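Local coordinates for protein NADPH-flavin oxidoreductase (Vibrio harveyi, PDB 1BKJ) that catalyses the NADPH-dependent reduction of FMN to FMNH2 as a homodimeric flavoprotein, supplying reduced flavin to luciferase for bioluminescence, at residues S191-M196 and T211-V216; Q62-Q67 and G130-S135; L43-I48 and I81-H86; M122-V127 and L157-Q162. All blocks are in the same frame, centred on the assembly; numbering follows the deposited sequence.

Contact 1. Residues S191-M196 and T211-V216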
loop_
_atom_site.group_PDB
_atom_site.type_symbol
_atom_site.label_atom_id
_atom_site.label_comp_id
_atom_site.label_asym_id
_atom_site.label_seq_id
_atom_site.Cartn_x
_atom_site.Cartn_y
_atom_site.Cartn_z
ATOM N N SER A 191 24.601 -7.692 -12.032
ATOM C CA SER A 191 23.884 -8.048 -13.259
ATOM C C SER A 191 22.721 -7.097 -13.489
ATOM O O SER A 191 22.445 -6.724 -14.627
ATOM C CB SER A 191 23.351 -9.467 -13.180
ATOM O OG SER A 191 24.421 -10.378 -13.003
ATOM N N TYR A 192 22.057 -6.708 -12.395
ATOM C CA TYR A 192 20.939 -5.768 -12.441
ATOM C C TYR A 192 21.433 -4.362 -12.814
ATOM O O TYR A 192 20.768 -3.659 -13.581
ATOM C CB TYR A 192 20.161 -5.744 -11.113
ATOM C CG TYR A 192 18.941 -4.846 -11.145
ATOM C CD1 TYR A 192 17.944 -5.004 -12.134
ATOM C CD2 TYR A 192 18.810 -3.785 -10.237
ATOM C CE1 TYR A 192 16.847 -4.101 -12.217
ATOM C CE2 TYR A 192 17.717 -2.894 -10.306
ATOM C CZ TYR A 192 16.746 -3.050 -11.294
ATOM O OH TYR A 192 15.708 -2.141 -11.368
ATOM N N ASP A 193 22.597 -3.980 -12.283
ATOM C CA ASP A 193 23.222 -2.690 -12.581
ATOM C C ASP A 193 23.563 -2.582 -14.072
ATOM O O ASP A 193 23.421 -1.506 -14.667
ATOM C CB ASP A 193 24.507 -2.501 -11.767
ATOM C CG ASP A 193 24.264 -1.929 -10.369
ATOM O OD1 ASP A 193 23.148 -1.448 -10.067
ATOM O OD2 ASP A 193 25.230 -1.931 -9.571
ATOM N N GLN A 194 23.994 -3.696 -14.671
ATOM C CA GLN A 194 24.340 -3.734 -16.098
ATOM C C GLN A 194 23.056 -3.669 -16.956
ATOM O O GLN A 194 23.050 -3.054 -18.027
ATOM C CB GLN A 194 25.189 -4.971 -16.421
ATOM N N THR A 195 21.960 -4.222 -16.429
ATOM C CA THR A 195 20.657 -4.215 -17.100
ATOM C C THR A 195 20.089 -2.779 -17.080
ATOM O O THR A 195 19.518 -2.314 -18.079
ATOM C CB THR A 195 19.667 -5.210 -16.414
ATOM O OG1 THR A 195 20.177 -6.547 -16.528
ATOM C CG2 THR A 195 18.273 -5.161 -17.040
ATOM N N MET A 196 20.307 -2.067 -15.969
ATOM C CA MET A 196 19.828 -0.695 -15.834
ATOM C C MET A 196 20.626 0.319 -16.644
ATOM O O MET A 196 20.053 1.288 -17.139
ATOM C CB MET A 196 19.741 -0.279 -14.374
ATOM C CG MET A 196 18.605 -0.932 -13.613
ATOM S SD MET A 196 16.956 -0.658 -14.295
ATOM C CE MET A 196 16.656 1.001 -13.820
ATOM N N THR A 211 25.578 3.998 -11.432
ATOM C CA THR A 211 24.743 2.786 -11.447
ATOM C C THR A 211 23.553 2.828 -10.455
ATOM O O THR A 211 23.539 3.673 -9.554
ATOM C CB THR A 211 25.599 1.517 -11.153
ATOM O OG1 THR A 211 26.085 1.557 -9.806
ATOM C CG2 THR A 211 26.786 1.414 -12.115
ATOM N N TRP A 212 22.592 1.903 -10.603
ATOM C CA TRP A 212 21.405 1.815 -9.729
ATOM C C TRP A 212 21.775 1.659 -8.250
ATOM O O TRP A 212 21.262 2.399 -7.411
ATOM C CB TRP A 212 20.465 0.659 -10.150
ATOM C CG TRP A 212 19.263 0.435 -9.191
ATOM C CD1 TRP A 212 18.107 1.161 -9.146
ATOM C CD2 TRP A 212 19.179 -0.517 -8.112
ATOM N NE1 TRP A 212 17.314 0.738 -8.104
ATOM C CE2 TRP A 212 17.938 -0.289 -7.449
ATOM C CE3 TRP A 212 20.028 -1.539 -7.628
ATOM C CZ2 TRP A 212 17.522 -1.045 -6.330
ATOM C CZ3 TRP A 212 19.620 -2.300 -6.504
ATOM C CH2 TRP A 212 18.372 -2.041 -5.871
ATOM N N SER A 213 22.636 0.686 -7.943
ATOM C CA SER A 213 23.059 0.431 -6.568
ATOM C C SER A 213 23.803 1.586 -5.945
ATOM O O SER A 213 23.606 1.863 -4.765
ATOM C CB SER A 213 23.864 -0.871 -6.456
ATOM O OG SER A 213 25.094 -0.806 -7.148
ATOM N N GLN A 214 24.582 2.306 -6.756
ATOM C CA GLN A 214 25.339 3.465 -6.284
ATOM C C GLN A 214 24.409 4.658 -6.063
ATOM O O GLN A 214 24.628 5.439 -5.137
ATOM C CB GLN A 214 26.470 3.828 -7.254
ATOM N N GLU A 215 23.343 4.747 -6.867
ATOM C CA GLU A 215 22.351 5.827 -6.767
ATOM C C GLU A 215 21.447 5.668 -5.531
ATOM O O GLU A 215 21.372 6.585 -4.710
ATOM C CB GLU A 215 21.495 5.901 -8.037
ATOM N N VAL A 216 20.839 4.487 -5.364
ATOM C CA VAL A 216 19.937 4.229 -4.239
ATOM C C VAL A 216 20.572 4.179 -2.862
ATOM O O VAL A 216 20.007 4.725 -1.919
ATOM C CB VAL A 216 19.006 2.998 -4.466
ATOM C CG1 VAL A 216 18.180 3.210 -5.727
ATOM C CG2 VAL A 216 19.778 1.682 -4.515
HETATM O O HOH W 1 22.646 0.977 -13.400
#

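Contact 2. Residues Q62-Q67 and G130-S135. With FMN (flavin mononucleotide), chain D.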
loop_
_atom_site.group_PDB
_atom_site.type_symbol
_atom_site.label_atom_id
_atom_site.label_comp_id
_atom_site.label_asym_id
_atom_site.label_seq_id
_atom_site.Cartn_x
_atom_site.Cartn_y
_atom_site.Cartn_z
ATOM N N GLN A 62 4.797 22.936 -6.555
ATOM C CA GLN A 62 5.974 23.510 -5.918
ATOM C C GLN A 62 6.313 22.706 -4.666
ATOM O O GLN A 62 7.476 22.355 -4.442
ATOM C CB GLN A 62 5.712 24.976 -5.554
ATOM C CG GLN A 62 6.885 25.708 -4.932
ATOM C CD GLN A 62 6.541 27.131 -4.624
ATOM O OE1 GLN A 62 6.290 27.935 -5.530
ATOM N NE2 GLN A 62 6.492 27.456 -3.342
ATOM N N PHE A 63 5.279 22.358 -3.896
ATOM C CA PHE A 63 5.456 21.592 -2.670
ATOM C C PHE A 63 5.911 20.164 -2.920
ATOM O O PHE A 63 6.419 19.516 -2.019
ATOM C CB PHE A 63 4.183 21.618 -1.826
ATOM C CG PHE A 63 3.940 22.925 -1.106
ATOM C CD1 PHE A 63 5.009 23.768 -0.743
ATOM C CD2 PHE A 63 2.630 23.324 -0.795
ATOM C CE1 PHE A 63 4.780 25.002 -0.080
ATOM C CE2 PHE A 63 2.379 24.553 -0.131
ATOM C CZ PHE A 63 3.458 25.395 0.226
ATOM N N ALA A 64 5.758 19.707 -4.163
ATOM C CA ALA A 64 6.178 18.373 -4.587
ATOM C C ALA A 64 7.618 18.394 -5.101
ATOM O O ALA A 64 8.174 17.348 -5.433
ATOM C CB ALA A 64 5.241 17.840 -5.674
ATOM N N GLY A 65 8.213 19.587 -5.155
ATOM C CA GLY A 65 9.584 19.747 -5.627
ATOM C C GLY A 65 9.643 20.192 -7.069
ATOM O O GLY A 65 10.485 19.714 -7.833
ATOM N N ASN A 66 8.754 21.127 -7.416
ATOM C CA ASN A 66 8.602 21.680 -8.771
ATOM C C ASN A 66 8.394 20.599 -9.841
ATOM O O ASN A 66 9.100 20.544 -10.857
ATOM C CB ASN A 66 9.741 22.647 -9.137
ATOM C CG ASN A 66 9.690 23.934 -8.337
ATOM O OD1 ASN A 66 8.631 24.552 -8.177
ATOM N ND2 ASN A 66 10.837 24.351 -7.834
ATOM N N GLN A 67 7.471 19.682 -9.554
ATOM C CA GLN A 67 7.141 18.610 -10.492
ATOM C C GLN A 67 5.934 19.141 -11.269
ATOM O O GLN A 67 4.807 19.125 -10.769
ATOM C CB GLN A 67 6.842 17.307 -9.738
ATOM C CG GLN A 67 8.047 16.787 -8.930
ATOM C CD GLN A 67 7.858 15.372 -8.418
ATOM O OE1 GLN A 67 7.631 14.461 -9.194
ATOM N NE2 GLN A 67 7.967 15.184 -7.105
ATOM N N GLY A 130 5.237 11.128 -4.183
ATOM C CA GLY A 130 5.627 11.055 -2.784
ATOM C C GLY A 130 6.407 12.284 -2.353
ATOM O O GLY A 130 6.644 12.486 -1.158
ATOM N N GLY A 131 6.767 13.117 -3.337
ATOM C CA GLY A 131 7.503 14.351 -3.113
ATOM C C GLY A 131 6.819 15.348 -2.193
ATOM O O GLY A 131 7.493 16.180 -1.596
ATOM N N LEU A 132 5.494 15.244 -2.062
ATOM C CA LEU A 132 4.696 16.100 -1.182
ATOM C C LEU A 132 5.128 16.023 0.279
ATOM O O LEU A 132 4.970 16.993 1.025
ATOM C CB LEU A 132 3.210 15.711 -1.262
ATOM C CG LEU A 132 2.429 16.043 -2.537
ATOM C CD1 LEU A 132 0.981 15.569 -2.386
ATOM C CD2 LEU A 132 2.485 17.541 -2.805
ATOM N N ARG A 133 5.694 14.876 0.669
ATOM C CA ARG A 133 6.157 14.635 2.053
ATOM C C ARG A 133 7.347 15.494 2.494
ATOM O O ARG A 133 7.523 15.746 3.691
ATOM C CB ARG A 133 6.449 13.147 2.307
ATOM C CG ARG A 133 5.193 12.275 2.358
ATOM C CD ARG A 133 5.430 10.928 3.063
ATOM N NE ARG A 133 6.541 10.168 2.503
ATOM C CZ ARG A 133 6.487 9.404 1.415
ATOM N NH1 ARG A 133 5.363 9.263 0.718
ATOM N NH2 ARG A 133 7.587 8.803 0.994
ATOM N N ASN A 134 8.105 16.012 1.526
ATOM C CA ASN A 134 9.244 16.876 1.836
ATOM C C ASN A 134 8.784 18.272 2.342
ATOM O O ASN A 134 9.526 18.975 3.030
ATOM C CB ASN A 134 10.204 16.955 0.638
ATOM C CG ASN A 134 11.620 17.322 1.055
ATOM O OD1 ASN A 134 12.170 16.748 2.008
ATOM N ND2 ASN A 134 12.200 18.318 0.387
ATOM N N SER A 135 7.523 18.607 2.057
ATOM C CA SER A 135 6.868 19.850 2.486
ATOM C C SER A 135 5.532 19.453 3.142
ATOM O O SER A 135 4.514 20.123 2.954
ATOM C CB SER A 135 6.597 20.747 1.278
ATOM O OG SER A 135 7.795 21.303 0.766
HETATM N N1 FMN D . 7.733 9.629 -9.525
HETATM C C2 FMN D . 7.914 10.975 -9.742
HETATM O O2 FMN D . 8.340 11.463 -10.757
HETATM N N3 FMN D . 7.632 11.742 -8.620
HETATM C C4 FMN D . 7.406 11.276 -7.290
HETATM O O4 FMN D . 7.305 12.106 -6.405
HETATM C C4A FMN D . 7.338 9.849 -7.164
HETATM N N5 FMN D . 6.856 9.374 -5.951
HETATM C C5A FMN D . 6.481 8.029 -5.814
HETATM C C6 FMN D . 5.875 7.651 -4.630
HETATM C C7 FMN D . 5.425 6.342 -4.461
HETATM C C7M FMN D . 4.567 6.045 -3.195
HETATM C C8 FMN D . 5.635 5.386 -5.496
HETATM C C8M FMN D . 5.310 3.936 -5.356
HETATM C C9 FMN D . 6.234 5.753 -6.673
HETATM C C9A FMN D . 6.668 7.100 -6.870
HETATM N N10 FMN D . 7.222 7.588 -8.110
HETATM C C10 FMN D . 7.469 8.972 -8.297
HETATM C "C1'" FMN D . 7.253 6.812 -9.230
HETATM C "C2'" FMN D . 8.568 6.166 -9.603
HETATM O "O2'" FMN D . 9.763 6.804 -9.448
HETATM C "C3'" FMN D . 8.519 4.837 -10.234
HETATM O "O3'" FMN D . 7.458 3.999 -9.851
HETATM C "C4'" FMN D . 9.750 4.100 -10.684
HETATM O "O4'" FMN D . 10.970 4.789 -10.819
HETATM C "C5'" FMN D . 9.641 2.820 -11.362
HETATM O "O5'" FMN D . 9.238 3.226 -12.706
HETATM P P FMN D . 7.792 2.901 -13.382
HETATM O O1P FMN D . 7.813 1.461 -13.561
HETATM O O2P FMN D . 7.803 3.745 -14.601
HETATM O O3P FMN D . 6.719 3.211 -12.407
#

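Contact 3. Residues L43-I48 and I81-H86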
loop_
_atom_site.group_PDB
_atom_site.type_symbol
_atom_site.label_atom_id
_atom_site.label_comp_id
_atom_site.label_asym_id
_atom_site.label_seq_id
_atom_site.Cartn_x
_atom_site.Cartn_y
_atom_site.Cartn_z
ATOM N N LEU A 43 -11.865 -0.869 8.762
ATOM C CA LEU A 43 -11.730 0.420 9.430
ATOM C C LEU A 43 -11.933 1.608 8.510
ATOM O O LEU A 43 -12.372 2.651 8.958
ATOM C CB LEU A 43 -10.375 0.523 10.145
ATOM C CG LEU A 43 -10.072 -0.368 11.366
ATOM C CD1 LEU A 43 -8.579 -0.404 11.672
ATOM C CD2 LEU A 43 -10.855 0.112 12.569
ATOM N N GLN A 44 -11.657 1.410 7.214
ATOM C CA GLN A 44 -11.791 2.435 6.160
ATOM C C GLN A 44 -11.098 3.742 6.581
ATOM O O GLN A 44 -11.737 4.761 6.836
ATOM C CB GLN A 44 -13.265 2.599 5.770
ATOM C CG GLN A 44 -13.816 1.318 5.162
ATOM C CD GLN A 44 -15.261 1.424 4.780
ATOM O OE1 GLN A 44 -15.601 2.047 3.776
ATOM N NE2 GLN A 44 -16.131 0.841 5.590
ATOM N N VAL A 45 -9.770 3.666 6.658
ATOM C CA VAL A 45 -8.918 4.759 7.136
ATOM C C VAL A 45 -8.265 5.696 6.116
ATOM O O VAL A 45 -7.340 6.452 6.454
ATOM C CB VAL A 45 -7.816 4.189 8.069
ATOM C CG1 VAL A 45 -8.452 3.462 9.183
ATOM C CG2 VAL A 45 -6.869 3.245 7.314
ATOM N N VAL A 46 -8.721 5.614 4.871
ATOM C CA VAL A 46 -8.170 6.437 3.798
ATOM C C VAL A 46 -9.143 7.522 3.333
ATOM O O VAL A 46 -10.357 7.296 3.234
ATOM C CB VAL A 46 -7.753 5.561 2.577
ATOM C CG1 VAL A 46 -6.992 6.392 1.530
ATOM C CG2 VAL A 46 -6.903 4.369 3.037
ATOM N N SER A 47 -8.596 8.721 3.139
ATOM C CA SER A 47 -9.347 9.851 2.608
ATOM C C SER A 47 -8.593 10.347 1.388
ATOM O O SER A 47 -7.350 10.313 1.353
ATOM C CB SER A 47 -9.498 10.984 3.619
ATOM O OG SER A 47 -10.656 10.767 4.396
ATOM N N ILE A 48 -9.350 10.737 0.365
ATOM C CA ILE A 48 -8.779 11.257 -0.873
ATOM C C ILE A 48 -9.192 12.715 -1.010
ATOM O O ILE A 48 -10.345 13.051 -0.762
ATOM C CB ILE A 48 -9.288 10.480 -2.132
ATOM C CG1 ILE A 48 -8.940 8.986 -2.025
ATOM C CG2 ILE A 48 -8.691 11.092 -3.443
ATOM C CD1 ILE A 48 -9.521 8.120 -3.130
ATOM N N ILE A 81 -4.110 9.526 5.461
ATOM C CA ILE A 81 -4.492 8.651 6.588
ATOM C C ILE A 81 -5.597 9.470 7.271
ATOM O O ILE A 81 -5.461 10.692 7.411
ATOM C CB ILE A 81 -3.339 8.448 7.635
ATOM C CG1 ILE A 81 -2.154 7.715 7.007
ATOM C CG2 ILE A 81 -3.868 7.674 8.857
ATOM C CD1 ILE A 81 -0.928 7.627 7.878
ATOM N N ASP A 82 -6.685 8.817 7.666
ATOM C CA ASP A 82 -7.784 9.524 8.302
ATOM C C ASP A 82 -8.435 8.757 9.454
ATOM O O ASP A 82 -9.184 7.807 9.233
ATOM C CB ASP A 82 -8.845 9.869 7.243
ATOM C CG ASP A 82 -9.919 10.843 7.743
ATOM O OD1 ASP A 82 -10.022 11.118 8.954
ATOM O OD2 ASP A 82 -10.697 11.330 6.905
ATOM N N TYR A 83 -8.144 9.196 10.676
ATOM C CA TYR A 83 -8.777 8.634 11.870
ATOM C C TYR A 83 -9.668 9.711 12.494
ATOM O O TYR A 83 -10.185 9.538 13.599
ATOM C CB TYR A 83 -7.762 8.103 12.873
ATOM C CG TYR A 83 -7.124 6.802 12.447
ATOM C CD1 TYR A 83 -7.761 5.566 12.706
ATOM C CD2 TYR A 83 -5.891 6.792 11.758
ATOM C CE1 TYR A 83 -7.185 4.348 12.280
ATOM C CE2 TYR A 83 -5.305 5.580 11.319
ATOM C CZ TYR A 83 -5.954 4.368 11.580
ATOM O OH TYR A 83 -5.410 3.196 11.096
ATOM N N GLN A 84 -9.873 10.817 11.771
ATOM C CA GLN A 84 -10.747 11.878 12.244
ATOM C C GLN A 84 -12.215 11.463 12.095
ATOM O O GLN A 84 -13.046 11.869 12.903
ATOM C CB GLN A 84 -10.470 13.220 11.546
ATOM C CG GLN A 84 -11.304 14.429 12.083
ATOM C CD GLN A 84 -11.239 14.611 13.596
ATOM O OE1 GLN A 84 -12.263 14.833 14.237
ATOM N NE2 GLN A 84 -10.050 14.481 14.173
ATOM N N ARG A 85 -12.522 10.631 11.098
ATOM C CA ARG A 85 -13.890 10.126 10.921
ATOM C C ARG A 85 -14.303 9.350 12.167
ATOM O O ARG A 85 -15.357 9.607 12.755
ATOM C CB ARG A 85 -13.996 9.193 9.714
ATOM C CG ARG A 85 -14.383 9.884 8.434
ATOM C CD ARG A 85 -14.836 8.880 7.375
ATOM N NE ARG A 85 -13.781 7.964 6.960
ATOM C CZ ARG A 85 -12.970 8.148 5.917
ATOM N NH1 ARG A 85 -13.065 9.233 5.147
ATOM N NH2 ARG A 85 -12.080 7.213 5.615
ATOM N N HIS A 86 -13.385 8.510 12.633
ATOM C CA HIS A 86 -13.591 7.668 13.805
ATOM C C HIS A 86 -13.683 8.469 15.095
ATOM O O HIS A 86 -14.547 8.191 15.939
ATOM C CB HIS A 86 -12.468 6.643 13.904
ATOM C CG HIS A 86 -12.217 5.915 12.620
ATOM N ND1 HIS A 86 -11.436 6.446 11.612
ATOM C CD2 HIS A 86 -12.659 4.721 12.167
ATOM C CE1 HIS A 86 -11.408 5.608 10.596
ATOM N NE2 HIS A 86 -12.143 4.549 10.908
HETATM O O HOH W 2 -13.931 5.486 8.484
#

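Contact 4. Residues M122-V127 and L157-Q162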
loop_
_atom_site.group_PDB
_atom_site.type_symbol
_atom_site.label_atom_id
_atom_site.label_comp_id
_atom_site.label_asym_id
_atom_site.label_seq_id
_atom_site.Cartn_x
_atom_site.Cartn_y
_atom_site.Cartn_z
ATOM N N MET A 122 -8.151 1.982 -18.828
ATOM C CA MET A 122 -8.967 2.875 -19.661
ATOM C C MET A 122 -8.104 3.652 -20.648
ATOM O O MET A 122 -8.600 4.506 -21.378
ATOM C CB MET A 122 -9.735 3.870 -18.786
ATOM C CG MET A 122 -10.740 3.234 -17.842
ATOM S SD MET A 122 -11.450 4.413 -16.651
ATOM C CE MET A 122 -13.139 3.975 -16.839
ATOM N N GLY A 123 -6.803 3.394 -20.634
ATOM C CA GLY A 123 -5.899 4.083 -21.539
ATOM C C GLY A 123 -5.303 5.352 -20.970
ATOM O O GLY A 123 -4.619 6.078 -21.683
ATOM N N LEU A 124 -5.584 5.629 -19.699
ATOM C CA LEU A 124 -5.043 6.810 -19.026
ATOM C C LEU A 124 -3.653 6.485 -18.476
ATOM O O LEU A 124 -3.242 5.318 -18.426
ATOM C CB LEU A 124 -5.960 7.255 -17.880
ATOM C CG LEU A 124 -7.395 7.685 -18.215
ATOM C CD1 LEU A 124 -8.243 7.806 -16.973
ATOM C CD2 LEU A 124 -7.373 8.985 -18.930
ATOM N N GLY A 125 -2.915 7.529 -18.132
ATOM C CA GLY A 125 -1.588 7.359 -17.581
ATOM C C GLY A 125 -1.554 7.975 -16.202
ATOM O O GLY A 125 -2.436 8.752 -15.850
ATOM N N GLY A 126 -0.516 7.648 -15.441
ATOM C CA GLY A 126 -0.384 8.189 -14.103
ATOM C C GLY A 126 0.968 8.015 -13.442
ATOM O O GLY A 126 1.832 7.303 -13.953
ATOM N N VAL A 127 1.141 8.698 -12.310
ATOM C CA VAL A 127 2.372 8.641 -11.543
ATOM C C VAL A 127 2.070 9.020 -10.105
ATOM O O VAL A 127 1.311 9.949 -9.848
ATOM C CB VAL A 127 3.508 9.570 -12.156
ATOM C CG1 VAL A 127 3.126 11.046 -12.127
ATOM C CG2 VAL A 127 4.861 9.346 -11.457
ATOM N N LEU A 157 -3.153 11.880 -12.819
ATOM C CA LEU A 157 -3.880 11.055 -13.786
ATOM C C LEU A 157 -4.214 11.914 -15.011
ATOM O O LEU A 157 -4.445 13.121 -14.885
ATOM C CB LEU A 157 -5.187 10.475 -13.192
ATOM C CG LEU A 157 -5.167 9.469 -12.023
ATOM C CD1 LEU A 157 -6.581 9.139 -11.576
ATOM C CD2 LEU A 157 -4.386 8.206 -12.406
ATOM N N GLY A 158 -4.197 11.298 -16.189
ATOM C CA GLY A 158 -4.529 12.012 -17.413
ATOM C C GLY A 158 -4.179 11.227 -18.658
ATOM O O GLY A 158 -3.706 10.094 -18.581
ATOM N N HIS A 159 -4.394 11.840 -19.814
ATOM C CA HIS A 159 -4.080 11.200 -21.090
ATOM C C HIS A 159 -2.598 11.398 -21.414
ATOM O O HIS A 159 -2.116 12.529 -21.412
ATOM C CB HIS A 159 -4.999 11.743 -22.168
ATOM C CG HIS A 159 -6.424 11.343 -21.969
ATOM N ND1 HIS A 159 -6.906 10.111 -22.353
ATOM C CD2 HIS A 159 -7.469 12.009 -21.424
ATOM C CE1 HIS A 159 -8.191 10.038 -22.061
ATOM N NE2 HIS A 159 -8.556 11.175 -21.495
ATOM N N PRO A 160 -1.859 10.298 -21.696
ATOM C CA PRO A 160 -0.422 10.328 -22.007
ATOM C C PRO A 160 0.039 11.161 -23.191
ATOM O O PRO A 160 -0.628 11.184 -24.229
ATOM C CB PRO A 160 -0.096 8.857 -22.279
ATOM C CG PRO A 160 -1.151 8.114 -21.578
ATOM C CD PRO A 160 -2.366 8.923 -21.883
ATOM N N ASP A 161 1.167 11.853 -23.012
ATOM C CA ASP A 161 1.790 12.624 -24.080
ATOM C C ASP A 161 3.266 12.228 -24.161
ATOM O O ASP A 161 4.135 13.043 -24.487
ATOM C CB ASP A 161 1.626 14.139 -23.901
ATOM C CG ASP A 161 1.842 14.916 -25.208
ATOM O OD1 ASP A 161 1.669 14.337 -26.300
ATOM O OD2 ASP A 161 2.174 16.110 -25.143
ATOM N N GLN A 162 3.530 10.970 -23.808
ATOM C CA GLN A 162 4.854 10.347 -23.861
ATOM C C GLN A 162 4.648 8.847 -23.784
ATOM O O GLN A 162 3.638 8.394 -23.244
ATOM C CB GLN A 162 5.800 10.837 -22.741
ATOM C CG GLN A 162 5.391 10.545 -21.302
ATOM C CD GLN A 162 6.455 10.947 -20.279
ATOM O OE1 GLN A 162 6.400 10.511 -19.136
ATOM N NE2 GLN A 162 7.410 11.788 -20.679
HETATM O O HOH W 3 -5.632 7.903 -23.388
#

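Contact 1. Residues S191-M196 and T211-V216
Asp193 reaches from one helix to the first turn of another and grips it with both carboxylate oxygens. Its OD2 takes the hydroxyl of Ser213 on the syn lone pair, OG to OD2 2.7 Å, while OD1 receives the backbone N-H of Ser213 at 3.1 Å from Ser213 N, also from the syn side. Two donors of one residue thus hold the carboxylate against rotation, at the N-terminal end of helix 212-220, whose dipole would be expected to steady a negative charge. With the axes of segments 191-196 and 212-216 at 95° and 9.9 Å apart, the start of helix 212-220 packs on the flank of helix 186-199 at the subunit interface, near the FMN-binding Lys167 and Pro168, the latter touched by Met196. Beside the polar grip lies an edge-to-face aromatic pair, six-membered ring centroids 5.1 Å apart: Tyr192 points its CD2-CE2 edge at the indole of Trp212, with CE2 3.5 Å from Trp212 CD2. Both residues carry CG anti to the backbone N (chi1 -176° and 175°), which swings the rings into the same space between the helices. Val216 CG2 lies over the other indole face, and Met196 CG packs on one face of the tyrosine ring. A water bridges Asp193 O and Trp212 N. Farther out, the Tyr192 hydroxyl bonds to Pro168 O, and Trp212 NE1 donates to Met42 O of the second subunit.

Contact 2. Residues Q62-Q67 and G130-S135
Phe63 and Ala64, where helix 54-63 gives way to a turn, lie against the 3-10 turn 131-134, with Ala64 CA 4.4 Å from Leu132 CA and no hydrogen bond joining the two segments directly. Packing does the work instead. The methyl of Ala64 meets the CD2 branch of Leu132 at 4.0 Å from Ala64 CB, and CB of Ser135 rests obliquely near the Phe63 ring as well as against Phe63 O. Gly131 passes so close to the chain that its CA is 3.8 Å from Ala64 O. Gln67 then carries the contact to the flavin. Its amide is fixed by NE2, which donates nearly straight (170°) to Ala64 O at 2.7 Å, with Ala64 O in the plane of the Gln67 amide. With its rotation set in this way, OE1 accepts from FMN N3 at 2.8 Å and NE2 gives a second bond to FMN O4. From the other segment, Gly130 N donates to FMN N5 at 3.0 Å, and Gly131 N reaches O4. Ala64 is therefore a second-shell residue that orients a first-shell one. Amide recognition of the pyrimidine edge, joined by a backbone N-H at N5, marks this as the isoalloxazine end of the FMN site in the nitroreductase fold.

Contact 3. Residues L43-I48 and I81-H86
The guanidinium of Arg85 lies edge-on to the turn that leads into strand 46-50, and its NH2 is held by two carbonyl oxygens lying in the guanidinium plane: Gln44 O at 2.8 Å and Val46 O at 2.9 Å from Arg85 NH2. Seen from the carbonyls the approach differs, the donor standing above both carbonyl planes (42° and 57° out) and on neither lone pair. The chain bends between CG and CD (chi3 -64°), turning the guanidinium across the backbone, where a water links NE to Gln44 O. At the far edge NH1 makes a weak bond to Ser47 OG. That hydroxyl in turn donates to the anti lone pair of Asp82 OD2, 2.6 Å from Ser47 OG, while Asp82 OD1 closes an Asx turn by accepting from Gln84 N. His86 also meets the chain by its edge: NE2, with its partner in the ring plane, donates to Leu43 O at 2.7 Å. On the apolar side Val45 lies over a face of the Tyr83 ring, its CG1 3.5 Å from Tyr83 CE1; the tyrosine hydroxyl bonds to Leu100 O. Asp82 N donates to Val45 O, and Val46 and Ile81 form a non-hydrogen-bonded antiparallel pair. The contact thus joins strand 46-50, outermost of the antiparallel sheet within this chain, to the end of strand 75-82 and the start of helix 84-89. Helix 98-121 packs on Val45, Val46 and Tyr83. Gln44 OE1 accepts from Leu170 N and Asp82 OD2 bonds to Tyr181 OH, both of the second subunit, where Ile48 pairs in a parallel ladder that continues the sheet.

Contact 4. Residues M122-V127 and L157-Q162
Leu124 lays its CD2 methyl over a face of the His159 imidazole, 3.5 Å from the ring centroid and 16° off the ring normal, a CH-pi contact that leans toward the CE1 rim. In both residues CG is anti to the carbonyl carbon (chi1 -62° in Leu124, -67° in His159), which brings branch and ring together although His159 sets out from its backbone pointing away from segment 122-127, and its ring comes back. A water lying at the edge of the imidazole, in its plane, is shared by His159 ND1 and Gly123 O, the latter in a Schellman motif closing helix 98-121. Gly125 is the other centre of the contact. Its N-H points almost straight at Gly158 O, 2.7 Å from Gly125 N, and its own carbonyl takes Gly158 N at 3.1 Å, making a hydrogen-bonded antiparallel pair. The same Gly125 O receives a CA-H...O contact from Leu157 CA, 3.4 Å away. Beyond it Gly126 and Leu157 form a non-hydrogen-bonded pair whose CA atoms approach to 4.5 Å, with Leu157 CD2 4.3 Å from Gly126 CA. Pro160 packs along the glycine backbone, its CD 3.6 Å from Gly123 O. Together these tie the beginning of strand 125-129 to the end of strand 149-158; helices 24-35 and 98-121 pack on Leu124 and Leu157, and the backbone of Gly126 bonds to that of Ile14 in the FMN-binding segment.

In the fold
Contacts 3 and 4 serve the same antiparallel sheet from the two strands outermost within this chain, 46-50 and 125-129, with centres 28 Å apart; the neighbouring inner strands 75-82 and 149-158 connect them. Segment 130-135 of contact 2 comes just after segment 122-127 of contact 4, so strand 125-129 leads from the sheet pairing into the loop that meets the flavin. Contact 1 stands away from this core, about 38 Å from contact 3 between centres and on the other side of the chain's centre, yet the side chain of Met196 comes within about 7 Å of a bound FMN. Tyr192 is bonded to Gln44 of the second subunit, which ties cofactor surroundings to subunit assembly.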